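Local coordinates for glutathione S-transferase (Bombyx mori, PDB 3AY8), which probably catalyses the transfer of glutathione to electrophilic compounds, working as a homodimer of the cytosolic GST fold, at residues Y101-S104 and A105-V109; F116-F120 and L121-E125; S168-A172 and V173-I177; I183-W186 and I187-L191. One frame throughout, in Å; residues are numbered along the deposited sequence.

Contact 1 (Y101-S104 and A105-V109); sequences YFDS and ASLYV
F102 O receives two backbone N-H groups from the next turn, S106 N at 3.0 Å and L107 N at 3.1 Å. The second bond is the straighter, 169° at the hydrogen, and lies in the carbonyl plane, whereas S106 N is tilted out of it. One residue earlier, A105 N bonds to Y101 O in the ordinary i to i+4 way; one residue later, Y108 N reaches D103 O at 2.9 Å, again five residues back. The register therefore slips from four to five residues here, and the carbonyl of F102, bonded in both registers, marks the changeover.

Side chains follow the widened turn. With CG anti to its backbone N (chi1 168°), the F102 ring leans along the helix, bringing CD1 within 4.1 Å of S106 CB and CE2 within 4.2 Å of L107 CB, both approached obliquely. D103 is swung the same way, and its OD1 lies 3.7 Å from L107 CD2, a polar atom beside a methyl group.

That carboxylate is held from elsewhere: OD1 is hydrogen-bonded to S166 OG and OD2 forms a salt bridge with R69. F144 meets F102 edge-to-face, while L107 packs on L134, L138 and I163. On the dimer side, S104 OG bonds to S104 OG of the second subunit and Y101 stacks on Y101 of that subunit.

The arrangement is a pi-type turn within helix 90-120, a long helix of the all-helical GST C-terminal domain, at a place where this helix meets its dimer mate.

Contact 2 (F116-F120 and L121-E125); sequences FPILF and LGETE
E123 sets its CG anti to the backbone N (chi1 -176°) and then bends at chi2 (56°), a course that lays CG 3.9 Å from I118 CG1 and curls the carboxylate back over its own loop. L121 places CG anti to its carbonyl carbon, which turns the isobutyl group back toward the helix. There L121 CG lies 3.9 Å from F116 CE2, the two side chains meeting obliquely, and L121 CD1 also approaches P117 CB. The other flank of the proline is covered by E123, with the two CB atoms 3.8 Å apart.

This is the C-terminal end of helix 90-120, in the helical domain of the GST fold, where the chain turns off through G122 at a positive phi of 82°, a conformation that favours glycine. P117 O serves as the common acceptor of the turn: L121 N at 2.9 Å and E123 N at 3.0 Å reach P117 O from opposite faces of its plane. I118 O accepts a hydrogen bond from each of two waters, one bound also to E123 O and the other accepting from G122 N; N213 ND2 is a further donor to the same carbonyl.

Beyond the turn, E123 OE2 accepts from T124 N at 3.0 Å, from above the carboxylate plane, and from E125 N at 3.2 Å through its anti lone pair. An alanine here, lacking the carboxylate, is likely to leave these two N-H groups without that shared acceptor and the loop less firmly shaped. I118 CD1 closes against E125 O, while V210 of helix 196-213 and I126 pack on the same isoleucine.

Contact 3 (S168-A172 and V173-I177); sequences SSILA and VGWDI
I170 and W175 meet where helix 158-173, in the helical C-terminal domain of the GST fold, ends and the chain departs through G174 (phi 110°), where a side chain would jam against the carbonyl oxygen of V173. The apolar contacts centre on I170 and L171. I170 CG1, anti to the backbone N (chi1 -161°), lies 3.7 Å from W175 CE3, with CD1 nearby; the isoleucine crosses the indole obliquely. L171 CD2 packs against I177 CG2 at 3.9 Å, their side chains crossing at about a right angle, and I177 CG2 sits in plane at the edge of the W175 ring.

Helix 128-147 meets the indole through L134 and L138, and I114 of helix 90-120 touches it. Trimming W175 to an alanine would probably leave I170 CG1 and CD1 without the indole they pack on and open a gap toward L138 and I114.

Backbone bonds finish the helix. G174 N donates to I170 O at 3.0 Å and more weakly to L171 O, while the preceding bond, V173 N to S169 O, is weak at 3.3 Å. Water 3 spans the departing chain, donating to L171 O at 2.8 Å and accepting from W175 N at 3.0 Å.

Contact 4 (I183-W186 and I187-L191); sequences IQRW and IKDCL
W186 and C190 make the tight half of this contact, a sulfur-aromatic pair one helical turn apart. The cysteine sulfur sits over one face of the indole: C190 SG is 3.6 Å from the centroid of the five-membered ring, 25° off its normal, and 3.3 Å from W186 CE2, displaced toward the rim. Two torsions bring this about. W186 carries CG anti to its backbone N (chi1 164°), which sends the ring outward from the helix with a slight lean toward the following turn, and C190 turns SG back to cover it. The backbone bond from C190 N to W186 O, 2.8 Å, fixes the spacing beneath, and I183 O lies in plane at the edge of the indole.

The polar side is looser. R185 and D189 carry opposite charges, but R185 NE and D189 OD2 stand 4.6 Å apart, too far for a salt bridge. Water 4 fills the interval, accepting from R185 NE at 2.7 Å in the guanidinium plane and donating to D189 OD2 at 2.7 Å. The arginine is also held by its tip, since NH2 bonds to L145 O and K149 O. Nearby, the exposed K188 runs its extended chain past Q184 O, with K188 CG 3.5 Å from that oxygen.

W186 is the inward wedge of helix 181-190: its NE1 bonds to D160 OD1, and its ring packs on I163 and M167 of helix 158-173 and on L145 of helix 128-147. C190 meets Y164, so the side of this short helix that carries W186 packs against the longer helices 158-173 and 128-147.

All four contacts lie in the helical C-terminal domain and follow one another along the chain. Contacts 1 and 2 share helix 90-120: the first is in its middle, at the subunit interface, the second at its far end on the surface, their centres about 20 Å apart. Contact 3 ends helix 158-173 and contact 4 occupies the next helix, 181-190; these two touch, through L171 with I187 and through I177 with I183 and Q184. Contacts 2 and 4 are the most widely separated, with centres about 29 Å apart. Contact 1 thus serves the dimer interface, whereas contacts 2 to 4 shape helix ends and helix packing within one subunit, with no other chain touching them.

Contact 1 (Y101-S104 and A105-V109)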
loop_
_atom_site.group_PDB
_atom_site.type_symbol
_atom_site.label_atom_id
_atom_site.label_comp_id
_atom_site.label_asym_id
_atom_site.label_seq_id
_atom_site.Cartn_x
_atom_site.Cartn_y
_atom_site.Cartn_z
ATOM N N TYR A 101 -1.376 -1.549 5.003
ATOM C CA TYR A 101 -0.460 -1.805 3.890
ATOM C C TYR A 101 -0.785 -3.110 3.187
ATOM O O TYR A 101 -0.673 -3.190 1.977
ATOM C CB TYR A 101 1.024 -1.742 4.314
ATOM C CG TYR A 101 1.468 -0.314 4.553
ATOM C CD1 TYR A 101 1.624 0.585 3.490
ATOM C CD2 TYR A 101 1.690 0.150 5.844
ATOM C CE1 TYR A 101 2.010 1.911 3.725
ATOM C CE2 TYR A 101 2.063 1.459 6.079
ATOM C CZ TYR A 101 2.220 2.332 5.025
ATOM O OH TYR A 101 2.594 3.631 5.298
ATOM N N PHE A 102 -1.232 -4.114 3.942
ATOM C CA PHE A 102 -1.772 -5.341 3.335
ATOM C C PHE A 102 -2.960 -5.034 2.410
ATOM O O PHE A 102 -3.027 -5.553 1.300
ATOM C CB PHE A 102 -2.126 -6.352 4.434
ATOM C CG PHE A 102 -2.939 -7.525 3.960
ATOM C CD1 PHE A 102 -2.312 -8.673 3.465
ATOM C CD2 PHE A 102 -4.329 -7.491 4.018
ATOM C CE1 PHE A 102 -3.072 -9.758 3.032
ATOM C CE2 PHE A 102 -5.101 -8.592 3.591
ATOM C CZ PHE A 102 -4.474 -9.717 3.109
ATOM N N ASP A 103 -3.890 -4.181 2.855
ATOM C CA ASP A 103 -5.001 -3.756 2.006
ATOM C C ASP A 103 -4.484 -3.102 0.704
ATOM O O ASP A 103 -4.946 -3.424 -0.391
ATOM C CB ASP A 103 -5.923 -2.768 2.747
ATOM C CG ASP A 103 -7.146 -2.396 1.932
ATOM O OD1 ASP A 103 -7.935 -3.306 1.591
ATOM O OD2 ASP A 103 -7.324 -1.203 1.617
ATOM N N SER A 104 -3.517 -2.195 0.845
ATOM C CA SER A 104 -3.047 -1.372 -0.266
ATOM C C SER A 104 -2.123 -2.109 -1.226
ATOM O O SER A 104 -2.160 -1.846 -2.426
ATOM C CB SER A 104 -2.326 -0.124 0.267
ATOM O OG SER A 104 -1.047 -0.459 0.777
ATOM N N ALA A 105 -1.290 -3.009 -0.697
ATOM C CA ALA A 105 -0.260 -3.689 -1.500
ATOM C C ALA A 105 -0.654 -5.073 -2.014
ATOM O O ALA A 105 -0.044 -5.571 -2.968
ATOM C CB ALA A 105 1.056 -3.794 -0.706
ATOM N N SER A 106 -1.626 -5.717 -1.364
ATOM C CA SER A 106 -1.998 -7.097 -1.734
ATOM C C SER A 106 -3.474 -7.220 -2.088
ATOM O O SER A 106 -3.820 -7.669 -3.176
ATOM C CB SER A 106 -1.680 -8.086 -0.590
ATOM O OG SER A 106 -0.296 -8.123 -0.339
ATOM N N LEU A 107 -4.337 -6.811 -1.168
ATOM C CA LEU A 107 -5.764 -7.065 -1.327
ATOM C C LEU A 107 -6.385 -6.265 -2.464
ATOM O O LEU A 107 -6.870 -6.848 -3.439
ATOM C CB LEU A 107 -6.525 -6.876 -0.008
ATOM C CG LEU A 107 -8.044 -7.147 0.010
ATOM C CD1 LEU A 107 -8.422 -8.548 -0.492
ATOM C CD2 LEU A 107 -8.587 -6.934 1.395
ATOM N N TYR A 108 -6.394 -4.944 -2.349
ATOM C CA TYR A 108 -7.105 -4.167 -3.354
ATOM C C TYR A 108 -6.397 -4.218 -4.701
ATOM O O TYR A 108 -7.041 -4.141 -5.744
ATOM C CB TYR A 108 -7.394 -2.715 -2.932
ATOM C CG TYR A 108 -8.387 -2.095 -3.911
ATOM C CD1 TYR A 108 -9.720 -2.523 -3.922
ATOM C CD2 TYR A 108 -7.978 -1.180 -4.888
ATOM C CE1 TYR A 108 -10.639 -2.015 -4.826
ATOM C CE2 TYR A 108 -8.903 -0.656 -5.826
ATOM C CZ TYR A 108 -10.230 -1.089 -5.772
ATOM O OH TYR A 108 -11.175 -0.610 -6.656
ATOM N N VAL A 109 -5.074 -4.350 -4.663
ATOM C CA VAL A 109 -4.252 -4.526 -5.853
ATOM C C VAL A 109 -4.726 -5.725 -6.700
ATOM O O VAL A 109 -4.813 -5.635 -7.923
ATOM C CB VAL A 109 -2.753 -4.712 -5.446
ATOM C CG1 VAL A 109 -1.940 -5.395 -6.555
ATOM C CG2 VAL A 109 -2.157 -3.375 -5.085
#

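Contact 2 (F116-F120 and L121-E125)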
loop_
_atom_site.group_PDB
_atom_site.type_symbol
_atom_site.label_atom_id
_atom_site.label_comp_id
_atom_site.label_asym_id
_atom_site.label_seq_id
_atom_site.Cartn_x
_atom_site.Cartn_y
_atom_site.Cartn_z
ATOM N N PHE A 116 -10.379 -4.013 -13.103
ATOM C CA PHE A 116 -10.050 -2.887 -13.978
ATOM C C PHE A 116 -10.039 -3.257 -15.475
ATOM O O PHE A 116 -10.580 -2.514 -16.299
ATOM C CB PHE A 116 -8.718 -2.251 -13.567
ATOM C CG PHE A 116 -8.332 -1.055 -14.394
ATOM C CD1 PHE A 116 -8.643 0.238 -13.959
ATOM C CD2 PHE A 116 -7.650 -1.214 -15.601
ATOM C CE1 PHE A 116 -8.289 1.352 -14.716
ATOM C CE2 PHE A 116 -7.297 -0.104 -16.375
ATOM C CZ PHE A 116 -7.615 1.180 -15.928
ATOM N N PRO A 117 -9.408 -4.388 -15.843
ATOM C CA PRO A 117 -9.413 -4.714 -17.268
ATOM C C PRO A 117 -10.794 -5.105 -17.785
ATOM O O PRO A 117 -11.069 -4.932 -18.980
ATOM C CB PRO A 117 -8.452 -5.903 -17.355
ATOM C CG PRO A 117 -7.561 -5.738 -16.163
ATOM C CD PRO A 117 -8.477 -5.258 -15.100
ATOM N N ILE A 118 -11.638 -5.633 -16.896
ATOM C CA ILE A 118 -13.008 -6.016 -17.235
ATOM C C ILE A 118 -13.877 -4.765 -17.431
ATOM O O ILE A 118 -14.713 -4.722 -18.336
ATOM C CB ILE A 118 -13.634 -6.951 -16.155
ATOM C CG1 ILE A 118 -12.984 -8.332 -16.202
ATOM C CG2 ILE A 118 -15.150 -7.062 -16.316
ATOM C CD1 ILE A 118 -13.402 -9.263 -15.065
ATOM N N LEU A 119 -13.678 -3.761 -16.577
ATOM C CA LEU A 119 -14.451 -2.521 -16.661
ATOM C C LEU A 119 -14.053 -1.672 -17.864
ATOM O O LEU A 119 -14.917 -1.102 -18.524
ATOM C CB LEU A 119 -14.288 -1.675 -15.388
ATOM C CG LEU A 119 -14.921 -2.126 -14.073
ATOM C CD1 LEU A 119 -14.220 -1.478 -12.876
ATOM C CD2 LEU A 119 -16.416 -1.820 -14.051
ATOM N N PHE A 120 -12.752 -1.600 -18.139
ATOM C CA PHE A 120 -12.212 -0.580 -19.040
ATOM C C PHE A 120 -11.430 -1.091 -20.242
ATOM O O PHE A 120 -11.331 -0.385 -21.242
ATOM C CB PHE A 120 -11.324 0.404 -18.268
ATOM C CG PHE A 120 -12.029 1.122 -17.153
ATOM C CD1 PHE A 120 -13.128 1.944 -17.413
ATOM C CD2 PHE A 120 -11.585 0.991 -15.843
ATOM C CE1 PHE A 120 -13.779 2.614 -16.378
ATOM C CE2 PHE A 120 -12.225 1.666 -14.800
ATOM C CZ PHE A 120 -13.328 2.475 -15.068
ATOM N N LEU A 121 -10.868 -2.291 -20.153
ATOM C CA LEU A 121 -9.904 -2.735 -21.167
ATOM C C LEU A 121 -10.405 -3.869 -22.051
ATOM O O LEU A 121 -9.617 -4.502 -22.753
ATOM C CB LEU A 121 -8.567 -3.124 -20.525
ATOM C CG LEU A 121 -7.823 -2.148 -19.609
ATOM C CD1 LEU A 121 -6.498 -2.764 -19.170
ATOM C CD2 LEU A 121 -7.582 -0.797 -20.279
ATOM N N GLY A 122 -11.710 -4.127 -22.018
ATOM C CA GLY A 122 -12.299 -5.130 -22.892
ATOM C C GLY A 122 -12.181 -6.570 -22.425
ATOM O O GLY A 122 -12.485 -7.490 -23.187
ATOM N N GLU A 123 -11.740 -6.783 -21.184
ATOM C CA GLU A 123 -11.637 -8.146 -20.642
ATOM C C GLU A 123 -13.030 -8.661 -20.285
ATOM O O GLU A 123 -13.847 -7.915 -19.745
ATOM C CB GLU A 123 -10.691 -8.203 -19.430
ATOM C CG GLU A 123 -10.468 -9.615 -18.870
ATOM C CD GLU A 123 -9.958 -10.602 -19.926
ATOM O OE1 GLU A 123 -8.779 -10.494 -20.327
ATOM O OE2 GLU A 123 -10.735 -11.484 -20.350
ATOM N N THR A 124 -13.297 -9.928 -20.600
ATOM C CA THR A 124 -14.640 -10.504 -20.435
ATOM C C THR A 124 -14.690 -11.705 -19.483
ATOM O O THR A 124 -15.752 -12.303 -19.275
ATOM C CB THR A 124 -15.230 -10.942 -21.796
ATOM O OG1 THR A 124 -14.271 -11.761 -22.475
ATOM C CG2 THR A 124 -15.571 -9.731 -22.664
ATOM N N GLU A 125 -13.544 -12.077 -18.925
ATOM C CA GLU A 125 -13.499 -13.198 -17.985
ATOM C C GLU A 125 -12.516 -12.959 -16.844
ATOM O O GLU A 125 -11.641 -12.098 -16.927
ATOM C CB GLU A 125 -13.187 -14.527 -18.707
ATOM C CG GLU A 125 -11.949 -14.493 -19.601
ATOM C CD GLU A 125 -11.437 -15.882 -19.983
ATOM O OE1 GLU A 125 -12.188 -16.656 -20.619
ATOM O OE2 GLU A 125 -10.268 -16.194 -19.657
HETATM O O HOH W 1 -15.029 -5.817 -21.047
HETATM O O HOH W 2 -14.055 -3.342 -20.867
#

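Contact 3 (S168-A172 and V173-I177)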
loop_
_atom_site.group_PDB
_atom_site.type_symbol
_atom_site.label_atom_id
_atom_site.label_comp_id
_atom_site.label_asym_id
_atom_site.label_seq_id
_atom_site.Cartn_x
_atom_site.Cartn_y
_atom_site.Cartn_z
ATOM N N SER A 168 -15.916 -5.900 0.277
ATOM C CA SER A 168 -17.287 -5.682 -0.214
ATOM C C SER A 168 -17.315 -5.486 -1.735
ATOM O O SER A 168 -18.274 -5.894 -2.403
ATOM C CB SER A 168 -17.963 -4.522 0.530
ATOM O OG SER A 168 -17.289 -3.293 0.313
ATOM N N SER A 169 -16.250 -4.899 -2.280
ATOM C CA SER A 169 -16.101 -4.704 -3.720
ATOM C C SER A 169 -16.064 -6.029 -4.505
ATOM O O SER A 169 -16.839 -6.213 -5.451
ATOM C CB SER A 169 -14.836 -3.893 -4.009
ATOM O OG SER A 169 -14.838 -2.691 -3.256
ATOM N N ILE A 170 -15.179 -6.954 -4.110
ATOM C CA ILE A 170 -15.071 -8.219 -4.827
ATOM C C ILE A 170 -16.282 -9.123 -4.526
ATOM O O ILE A 170 -16.766 -9.825 -5.416
ATOM C CB ILE A 170 -13.706 -8.939 -4.580
ATOM C CG1 ILE A 170 -13.421 -9.989 -5.673
ATOM C CG2 ILE A 170 -13.633 -9.541 -3.156
ATOM C CD1 ILE A 170 -13.248 -9.424 -7.117
ATOM N N LEU A 171 -16.776 -9.088 -3.286
ATOM C CA LEU A 171 -17.956 -9.864 -2.927
ATOM C C LEU A 171 -19.183 -9.443 -3.754
ATOM O O LEU A 171 -20.013 -10.287 -4.082
ATOM C CB LEU A 171 -18.257 -9.801 -1.415
ATOM C CG LEU A 171 -17.285 -10.540 -0.485
ATOM C CD1 LEU A 171 -17.614 -10.293 0.995
ATOM C CD2 LEU A 171 -17.237 -12.044 -0.788
ATOM N N ALA A 172 -19.284 -8.159 -4.101
ATOM C CA ALA A 172 -20.400 -7.677 -4.930
ATOM C C ALA A 172 -20.256 -8.092 -6.397
ATOM O O ALA A 172 -21.256 -8.218 -7.110
ATOM C CB ALA A 172 -20.570 -6.170 -4.809
ATOM N N VAL A 173 -19.013 -8.286 -6.842
ATOM C CA VAL A 173 -18.742 -8.891 -8.146
ATOM C C VAL A 173 -19.196 -10.357 -8.118
ATOM O O VAL A 173 -19.707 -10.876 -9.105
ATOM C CB VAL A 173 -17.236 -8.795 -8.544
ATOM C CG1 VAL A 173 -16.968 -9.519 -9.863
ATOM C CG2 VAL A 173 -16.801 -7.334 -8.680
ATOM N N GLY A 174 -19.046 -11.002 -6.964
ATOM C CA GLY A 174 -19.337 -12.421 -6.833
ATOM C C GLY A 174 -18.024 -13.161 -6.654
ATOM O O GLY A 174 -17.269 -13.367 -7.614
ATOM N N TRP A 175 -17.732 -13.530 -5.419
ATOM C CA TRP A 175 -16.547 -14.312 -5.127
ATOM C C TRP A 175 -16.959 -15.393 -4.143
ATOM O O TRP A 175 -17.745 -15.134 -3.229
ATOM C CB TRP A 175 -15.431 -13.445 -4.545
ATOM C CG TRP A 175 -14.074 -14.016 -4.810
ATOM C CD1 TRP A 175 -13.317 -14.761 -3.955
ATOM C CD2 TRP A 175 -13.319 -13.908 -6.027
ATOM N NE1 TRP A 175 -12.132 -15.118 -4.560
ATOM C CE2 TRP A 175 -12.108 -14.609 -5.832
ATOM C CE3 TRP A 175 -13.546 -13.278 -7.259
ATOM C CZ2 TRP A 175 -11.118 -14.700 -6.829
ATOM C CZ3 TRP A 175 -12.571 -13.371 -8.253
ATOM C CH2 TRP A 175 -11.368 -14.075 -8.029
ATOM N N ASP A 176 -16.440 -16.594 -4.363
ATOM C CA ASP A 176 -16.669 -17.748 -3.495
ATOM C C ASP A 176 -15.622 -17.708 -2.377
ATOM O O ASP A 176 -14.445 -17.960 -2.613
ATOM C CB ASP A 176 -16.578 -19.046 -4.342
ATOM C CG ASP A 176 -16.574 -20.336 -3.501
ATOM O OD1 ASP A 176 -16.950 -20.301 -2.307
ATOM O OD2 ASP A 176 -16.176 -21.402 -4.064
ATOM N N ILE A 177 -16.065 -17.369 -1.168
ATOM C CA ILE A 177 -15.208 -17.363 0.023
ATOM C C ILE A 177 -15.581 -18.498 1.016
ATOM O O ILE A 177 -15.243 -18.438 2.198
ATOM C CB ILE A 177 -15.204 -15.963 0.742
ATOM C CG1 ILE A 177 -16.609 -15.578 1.230
ATOM C CG2 ILE A 177 -14.600 -14.864 -0.168
ATOM C CD1 ILE A 177 -16.614 -14.479 2.272
HETATM O O HOH W 3 -19.867 -12.974 -3.335
#

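Contact 4 (I183-W186 and I187-L191)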
loop_
_atom_site.group_PDB
_atom_site.type_symbol
_atom_site.label_atom_id
_atom_site.label_comp_id
_atom_site.label_asym_id
_atom_site.label_seq_id
_atom_site.Cartn_x
_atom_site.Cartn_y
_atom_site.Cartn_z
ATOM N N ILE A 183 -13.397 -14.907 7.322
ATOM C CA ILE A 183 -13.876 -13.774 6.514
ATOM C C ILE A 183 -15.409 -13.734 6.498
ATOM O O ILE A 183 -16.010 -12.662 6.623
ATOM C CB ILE A 183 -13.335 -13.792 5.043
ATOM C CG1 ILE A 183 -11.791 -13.827 5.021
ATOM C CG2 ILE A 183 -13.853 -12.553 4.261
ATOM C CD1 ILE A 183 -11.170 -13.882 3.623
ATOM N N GLN A 184 -16.040 -14.897 6.333
ATOM C CA GLN A 184 -17.514 -14.981 6.361
ATOM C C GLN A 184 -18.089 -14.426 7.661
ATOM O O GLN A 184 -19.056 -13.674 7.640
ATOM C CB GLN A 184 -17.996 -16.421 6.141
ATOM C CG GLN A 184 -17.721 -16.949 4.741
ATOM C CD GLN A 184 -18.217 -18.361 4.543
ATOM O OE1 GLN A 184 -17.822 -19.279 5.261
ATOM N NE2 GLN A 184 -19.068 -18.547 3.549
ATOM N N ARG A 185 -17.470 -14.778 8.786
ATOM C CA ARG A 185 -17.879 -14.269 10.098
ATOM C C ARG A 185 -17.683 -12.746 10.180
ATOM O O ARG A 185 -18.573 -11.996 10.601
ATOM C CB ARG A 185 -17.054 -14.944 11.196
ATOM C CG ARG A 185 -17.340 -14.417 12.620
ATOM C CD ARG A 185 -16.204 -14.735 13.593
ATOM N NE ARG A 185 -15.082 -13.797 13.467
ATOM C CZ ARG A 185 -13.809 -14.137 13.261
ATOM N NH1 ARG A 185 -13.454 -15.417 13.147
ATOM N NH2 ARG A 185 -12.877 -13.188 13.174
ATOM N N TRP A 186 -16.497 -12.301 9.785
ATOM C CA TRP A 186 -16.116 -10.902 9.917
ATOM C C TRP A 186 -16.974 -9.991 9.036
ATOM O O TRP A 186 -17.331 -8.890 9.454
ATOM C CB TRP A 186 -14.617 -10.766 9.622
ATOM C CG TRP A 186 -14.106 -9.391 9.337
ATOM C CD1 TRP A 186 -13.716 -8.459 10.246
ATOM C CD2 TRP A 186 -13.884 -8.809 8.041
ATOM N NE1 TRP A 186 -13.269 -7.325 9.602
ATOM C CE2 TRP A 186 -13.359 -7.515 8.249
ATOM C CE3 TRP A 186 -14.076 -9.262 6.726
ATOM C CZ2 TRP A 186 -13.032 -6.656 7.192
ATOM C CZ3 TRP A 186 -13.747 -8.418 5.674
ATOM C CH2 TRP A 186 -13.235 -7.120 5.915
ATOM N N ILE A 187 -17.317 -10.458 7.838
ATOM C CA ILE A 187 -18.074 -9.640 6.887
ATOM C C ILE A 187 -19.511 -9.356 7.357
ATOM O O ILE A 187 -20.076 -8.310 7.036
ATOM C CB ILE A 187 -18.034 -10.221 5.447
ATOM C CG1 ILE A 187 -18.429 -9.155 4.422
ATOM C CG2 ILE A 187 -18.898 -11.463 5.320
ATOM C CD1 ILE A 187 -17.297 -8.209 4.070
ATOM N N LYS A 188 -20.083 -10.278 8.134
ATOM C CA LYS A 188 -21.361 -10.040 8.827
ATOM C C LYS A 188 -21.183 -9.037 9.963
ATOM O O LYS A 188 -22.034 -8.185 10.168
ATOM C CB LYS A 188 -21.923 -11.335 9.405
ATOM C CG LYS A 188 -22.208 -12.412 8.393
ATOM C CD LYS A 188 -22.562 -13.695 9.131
ATOM C CE LYS A 188 -22.836 -14.838 8.159
ATOM N NZ LYS A 188 -22.662 -16.137 8.861
ATOM N N ASP A 189 -20.081 -9.133 10.702
ATOM C CA ASP A 189 -19.784 -8.126 11.728
ATOM C C ASP A 189 -19.571 -6.730 11.133
ATOM O O ASP A 189 -19.922 -5.729 11.761
ATOM C CB ASP A 189 -18.581 -8.529 12.571
ATOM C CG ASP A 189 -18.929 -9.571 13.623
ATOM O OD1 ASP A 189 -20.109 -9.646 14.032
ATOM O OD2 ASP A 189 -18.022 -10.326 14.019
ATOM N N CYS A 190 -18.992 -6.668 9.927
ATOM C CA CYS A 190 -18.798 -5.388 9.233
ATOM C C CYS A 190 -20.117 -4.644 8.947
ATOM O O CYS A 190 -20.123 -3.424 8.866
ATOM C CB CYS A 190 -17.984 -5.563 7.954
ATOM S SG CYS A 190 -16.222 -5.918 8.246
ATOM N N LEU A 191 -21.225 -5.375 8.805
ATOM C CA LEU A 191 -22.560 -4.744 8.631
ATOM C C LEU A 191 -22.973 -3.873 9.809
ATOM O O LEU A 191 -23.824 -3.006 9.662
ATOM C CB LEU A 191 -23.650 -5.785 8.345
ATOM C CG LEU A 191 -23.513 -6.525 7.012
ATOM C CD1 LEU A 191 -24.401 -7.782 7.011
ATOM C CD2 LEU A 191 -23.848 -5.608 5.840
HETATM O O HOH W 4 -15.656 -11.142 13.043
#